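Local coordinates for protein probable mannosyltransferase KTR4 (Saccharomyces cerevisiae, PDB 5A07) that is a probable mannosyltransferase of the GT-A glycosyltransferase class, holding guanosine-5'-diphosphate and a manganese ion in its pocket, at residues His380-Ala392 with Cys401-Gln415. Sequence-based numbering, arbitrary orientation.
With MN (manganese (II) ion), chain G.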
# COMPACT_ATOMS: atom_id res chain seq x y z
N HIS B 380 -4.70 10.56 -6.58
CA HIS B 380 -5.89 9.79 -7.03
C HIS B 380 -5.53 8.62 -7.87
O HIS B 380 -4.69 8.75 -8.76
CB HIS B 380 -6.81 10.73 -7.78
CG HIS B 380 -7.84 10.07 -8.63
ND1 HIS B 380 -7.72 9.97 -10.00
CD2 HIS B 380 -9.03 9.51 -8.32
CE1 HIS B 380 -8.82 9.40 -10.51
NE2 HIS B 380 -9.62 9.11 -9.50
N HIS B 381 -6.22 7.51 -7.61
CA HIS B 381 -6.26 6.36 -8.48
C HIS B 381 -7.71 5.97 -8.43
O HIS B 381 -8.31 5.81 -7.33
CB HIS B 381 -5.39 5.23 -7.92
CG HIS B 381 -5.41 3.93 -8.70
ND1 HIS B 381 -6.53 3.16 -8.88
CD2 HIS B 381 -4.41 3.28 -9.34
CE1 HIS B 381 -6.21 2.06 -9.55
NE2 HIS B 381 -4.93 2.12 -9.84
N THR B 382 -8.32 5.78 -9.57
CA THR B 382 -9.77 5.49 -9.54
C THR B 382 -10.14 4.34 -8.58
O THR B 382 -9.46 3.36 -8.56
CB THR B 382 -10.35 5.14 -11.00
OG1 THR B 382 -11.76 4.90 -10.83
CG2 THR B 382 -9.76 3.87 -11.60
N PRO B 383 -11.19 4.48 -7.77
CA PRO B 383 -12.14 5.58 -7.62
C PRO B 383 -11.91 6.49 -6.40
O PRO B 383 -12.83 7.23 -6.01
CB PRO B 383 -13.44 4.85 -7.35
CG PRO B 383 -13.04 3.66 -6.54
CD PRO B 383 -11.66 3.28 -7.03
N TYR B 384 -10.71 6.53 -5.84
CA TYR B 384 -10.51 7.21 -4.55
C TYR B 384 -9.45 8.26 -4.61
O TYR B 384 -8.45 8.15 -5.37
CB TYR B 384 -10.17 6.16 -3.49
CG TYR B 384 -11.22 5.07 -3.26
CD1 TYR B 384 -12.47 5.36 -2.82
CD2 TYR B 384 -10.92 3.75 -3.51
CE1 TYR B 384 -13.42 4.39 -2.69
CE2 TYR B 384 -11.83 2.73 -3.32
CZ TYR B 384 -13.07 3.06 -2.89
OH TYR B 384 -14.01 2.13 -2.73
N THR B 385 -9.61 9.26 -3.76
CA THR B 385 -8.72 10.40 -3.74
C THR B 385 -8.38 10.80 -2.31
O THR B 385 -9.27 10.86 -1.46
CB THR B 385 -9.39 11.62 -4.40
OG1 THR B 385 -9.66 11.32 -5.78
CG2 THR B 385 -8.50 12.78 -4.42
N ASN B 386 -7.09 11.06 -2.05
CA ASN B 386 -6.64 11.77 -0.87
C ASN B 386 -6.40 13.22 -1.30
O ASN B 386 -5.45 13.49 -2.06
CB ASN B 386 -5.33 11.16 -0.35
CG ASN B 386 -4.79 11.92 0.83
OD1 ASN B 386 -5.49 12.09 1.87
ND2 ASN B 386 -3.54 12.37 0.73
N CYS B 387 -7.22 14.15 -0.82
CA CYS B 387 -7.16 15.55 -1.24
C CYS B 387 -7.12 16.45 -0.01
O CYS B 387 -8.18 16.69 0.59
CB CYS B 387 -8.37 15.89 -2.11
SG CYS B 387 -8.17 17.58 -2.80
N PRO B 388 -5.92 16.89 0.43
CA PRO B 388 -5.85 17.62 1.69
C PRO B 388 -6.26 19.09 1.53
O PRO B 388 -6.48 19.55 0.38
CB PRO B 388 -4.36 17.54 2.06
CG PRO B 388 -3.66 17.46 0.71
CD PRO B 388 -4.56 16.64 -0.14
N THR B 389 -6.26 19.81 2.66
CA THR B 389 -6.62 21.19 2.70
C THR B 389 -5.37 22.03 2.98
O THR B 389 -4.55 21.67 3.84
CB THR B 389 -7.65 21.40 3.81
OG1 THR B 389 -8.88 20.75 3.48
CG2 THR B 389 -7.92 22.91 4.03
N CYS B 390 -5.20 23.11 2.20
CA CYS B 390 -4.10 24.06 2.36
C CYS B 390 -4.56 25.31 3.15
O CYS B 390 -5.75 25.61 3.16
CB CYS B 390 -3.68 24.61 0.97
SG CYS B 390 -3.08 23.26 -0.06
N PRO B 391 -3.61 26.04 3.73
CA PRO B 391 -3.91 27.38 4.26
C PRO B 391 -4.38 28.29 3.16
O PRO B 391 -4.04 28.09 2.00
CB PRO B 391 -2.55 27.87 4.81
CG PRO B 391 -1.75 26.64 5.03
CD PRO B 391 -2.20 25.67 3.96
N ALA B 392 -5.19 29.28 3.52
CA ALA B 392 -5.82 30.18 2.53
C ALA B 392 -4.85 30.87 1.59
O ALA B 392 -5.16 31.06 0.42
CB ALA B 392 -6.71 31.24 3.21
N CYS B 401 -8.43 18.69 -7.24
CA CYS B 401 -9.19 17.79 -6.42
C CYS B 401 -9.98 18.62 -5.38
O CYS B 401 -9.57 19.68 -5.02
CB CYS B 401 -8.32 16.71 -5.75
SG CYS B 401 -7.07 17.27 -4.56
N VAL B 402 -11.11 18.08 -4.97
CA VAL B 402 -11.98 18.68 -3.94
C VAL B 402 -11.55 18.17 -2.51
O VAL B 402 -11.60 16.99 -2.25
CB VAL B 402 -13.41 18.27 -4.22
CG1 VAL B 402 -14.34 18.72 -3.11
CG2 VAL B 402 -13.80 18.84 -5.59
N PRO B 403 -11.15 19.07 -1.63
CA PRO B 403 -10.56 18.68 -0.34
C PRO B 403 -11.51 17.85 0.44
O PRO B 403 -12.71 18.17 0.47
CB PRO B 403 -10.33 20.02 0.34
CG PRO B 403 -10.02 20.94 -0.78
CD PRO B 403 -10.95 20.52 -1.92
N GLY B 404 -11.03 16.69 0.89
CA GLY B 404 -11.77 15.79 1.71
C GLY B 404 -12.72 14.89 0.99
O GLY B 404 -13.35 14.03 1.59
N LYS B 405 -12.84 15.04 -0.33
CA LYS B 405 -13.73 14.15 -1.04
C LYS B 405 -13.05 12.84 -1.46
O LYS B 405 -12.33 12.77 -2.47
CB LYS B 405 -14.26 14.91 -2.27
CG LYS B 405 -15.39 14.25 -3.02
CD LYS B 405 -16.60 14.19 -2.10
CE LYS B 405 -17.84 13.84 -2.93
NZ LYS B 405 -18.99 13.64 -2.03
N PHE B 406 -13.30 11.80 -0.69
CA PHE B 406 -12.68 10.52 -0.80
C PHE B 406 -13.11 9.85 -2.10
O PHE B 406 -12.33 9.19 -2.74
CB PHE B 406 -13.13 9.70 0.41
CG PHE B 406 -12.83 8.26 0.38
CD1 PHE B 406 -11.49 7.79 0.48
CD2 PHE B 406 -13.83 7.35 0.34
CE1 PHE B 406 -11.19 6.45 0.51
CE2 PHE B 406 -13.53 5.98 0.37
CZ PHE B 406 -12.21 5.54 0.52
N THR B 407 -14.38 10.00 -2.45
CA THR B 407 -14.92 9.40 -3.66
C THR B 407 -16.22 10.12 -4.07
O THR B 407 -16.93 10.64 -3.23
CB THR B 407 -15.22 7.91 -3.43
OG1 THR B 407 -15.65 7.34 -4.67
CG2 THR B 407 -16.30 7.67 -2.41
N PRO B 408 -16.50 10.18 -5.38
CA PRO B 408 -17.75 10.83 -5.80
C PRO B 408 -18.99 9.96 -5.58
O PRO B 408 -20.10 10.48 -5.66
CB PRO B 408 -17.51 11.10 -7.28
CG PRO B 408 -16.52 10.07 -7.75
CD PRO B 408 -15.68 9.73 -6.53
N TRP B 409 -18.79 8.67 -5.35
CA TRP B 409 -19.84 7.70 -5.19
C TRP B 409 -20.00 7.35 -3.68
O TRP B 409 -19.30 6.48 -3.15
CB TRP B 409 -19.56 6.44 -6.01
CG TRP B 409 -19.09 6.68 -7.46
CD1 TRP B 409 -17.94 6.19 -8.06
CD2 TRP B 409 -19.74 7.45 -8.45
NE1 TRP B 409 -17.87 6.62 -9.36
CE2 TRP B 409 -18.97 7.37 -9.62
CE3 TRP B 409 -20.92 8.16 -8.48
CZ2 TRP B 409 -19.32 8.03 -10.78
CZ3 TRP B 409 -21.28 8.82 -9.66
CH2 TRP B 409 -20.49 8.74 -10.79
N SER B 410 -21.00 7.95 -3.04
CA SER B 410 -21.17 7.85 -1.60
C SER B 410 -21.43 6.41 -1.15
O SER B 410 -21.12 6.08 -0.00
CB SER B 410 -22.28 8.78 -1.10
OG SER B 410 -23.48 8.20 -1.54
N ASP B 411 -21.92 5.52 -2.02
CA ASP B 411 -22.02 4.12 -1.67
C ASP B 411 -20.70 3.49 -1.32
O ASP B 411 -20.66 2.49 -0.65
CB ASP B 411 -22.61 3.26 -2.77
CG ASP B 411 -24.15 3.45 -2.91
OD1 ASP B 411 -24.74 4.30 -2.20
OD2 ASP B 411 -24.76 2.76 -3.77
N LEU B 412 -19.60 3.99 -1.86
CA LEU B 412 -18.28 3.44 -1.55
C LEU B 412 -17.69 4.08 -0.28
O LEU B 412 -16.54 3.72 0.08
CB LEU B 412 -17.30 3.67 -2.73
CG LEU B 412 -17.73 3.09 -4.09
CD1 LEU B 412 -16.67 3.45 -5.11
CD2 LEU B 412 -17.97 1.57 -3.98
N ASP B 413 -18.39 5.00 0.39
CA ASP B 413 -17.83 5.61 1.64
C ASP B 413 -17.51 4.57 2.66
O ASP B 413 -16.51 4.71 3.41
CB ASP B 413 -18.74 6.66 2.27
CG ASP B 413 -18.75 7.98 1.48
OD1 ASP B 413 -17.70 8.32 0.89
OD2 ASP B 413 -19.78 8.67 1.55
N ASN B 414 -18.28 3.49 2.71
CA ASN B 414 -17.95 2.43 3.66
C ASN B 414 -16.75 1.54 3.33
O ASN B 414 -16.41 0.64 4.12
CB ASN B 414 -19.19 1.56 3.96
CG ASN B 414 -19.56 0.66 2.82
OD1 ASN B 414 -19.12 0.78 1.68
ND2 ASN B 414 -20.46 -0.24 3.13
N GLN B 415 -16.09 1.77 2.20
CA GLN B 415 -14.83 1.15 1.90
C GLN B 415 -13.59 1.89 2.49
O GLN B 415 -12.52 1.38 2.44
CB GLN B 415 -14.70 0.99 0.35
CG GLN B 415 -15.83 0.17 -0.29
CD GLN B 415 -16.03 -1.15 0.37
OE1 GLN B 415 -15.16 -1.97 0.37
NE2 GLN B 415 -17.20 -1.35 0.99
MN MN G . -3.90 0.31 -11.06
O HOH W 1 -5.88 0.35 -12.36
O HOH W 2 -3.12 1.79 -12.76
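Tyr384 and Phe406 extend in the same direction with their rings in an offset stack: the ring centroids are 4.5 Å apart and the planes differ by 22°. Tyr384 CD1 lies over one face of the Phe406 ring, toward its rim, 3.4 Å from Phe406 CZ. Pro383 CG sits above the centre of a Tyr384 face, where the compact, puckered proline ring can pack against the aromatic ring. With CG beside its backbone N (chi1 -59°), Tyr384 brings its hydroxyl up to the 3-10 segment 410-415, where OH lies 3.4 Å from Gln415 CB and also touches Leu412 CB. Leu412 CD1 reaches on to Pro383 CG, its side chain set roughly perpendicular to that of the proline.

Two hydrogen bonds hold the segments together beside the stack, one between backbones and one from a threonine hydroxyl. Thr385 N gives a hydrogen bond of 2.9 Å to Phe406 O, and Thr407 OG1, turned beside its own carbonyl carbon, donates to Pro383 O at 3.1 Å. Strand 384-386 is an outer member of a three-stranded antiparallel sheet, and the returning loop 401-409 runs beside it. The hairpin turn, with a cis peptide before Pro383, joins this strand to His381, whose NE2 binds manganese at 2.4 Å, with Glu232 a further ligand. His381 ND1 donates nearly in its ring plane to Thr382 O, which fixes the imidazole's rotation.

Farther along, the Cys387-Cys401 disulfide (chi3 80°) ties the two segments covalently. Next to it a type II turn from Val402 to Lys405 places Gly404, whose positive phi favours glycine, so that its N-H gives Cys387 O a hydrogen bond of 2.9 Å, lying in the carbonyl plane. Pro403 CB packs across Thr389 OG1, a hydroxyl hydrogen-bonded to Leu80 O.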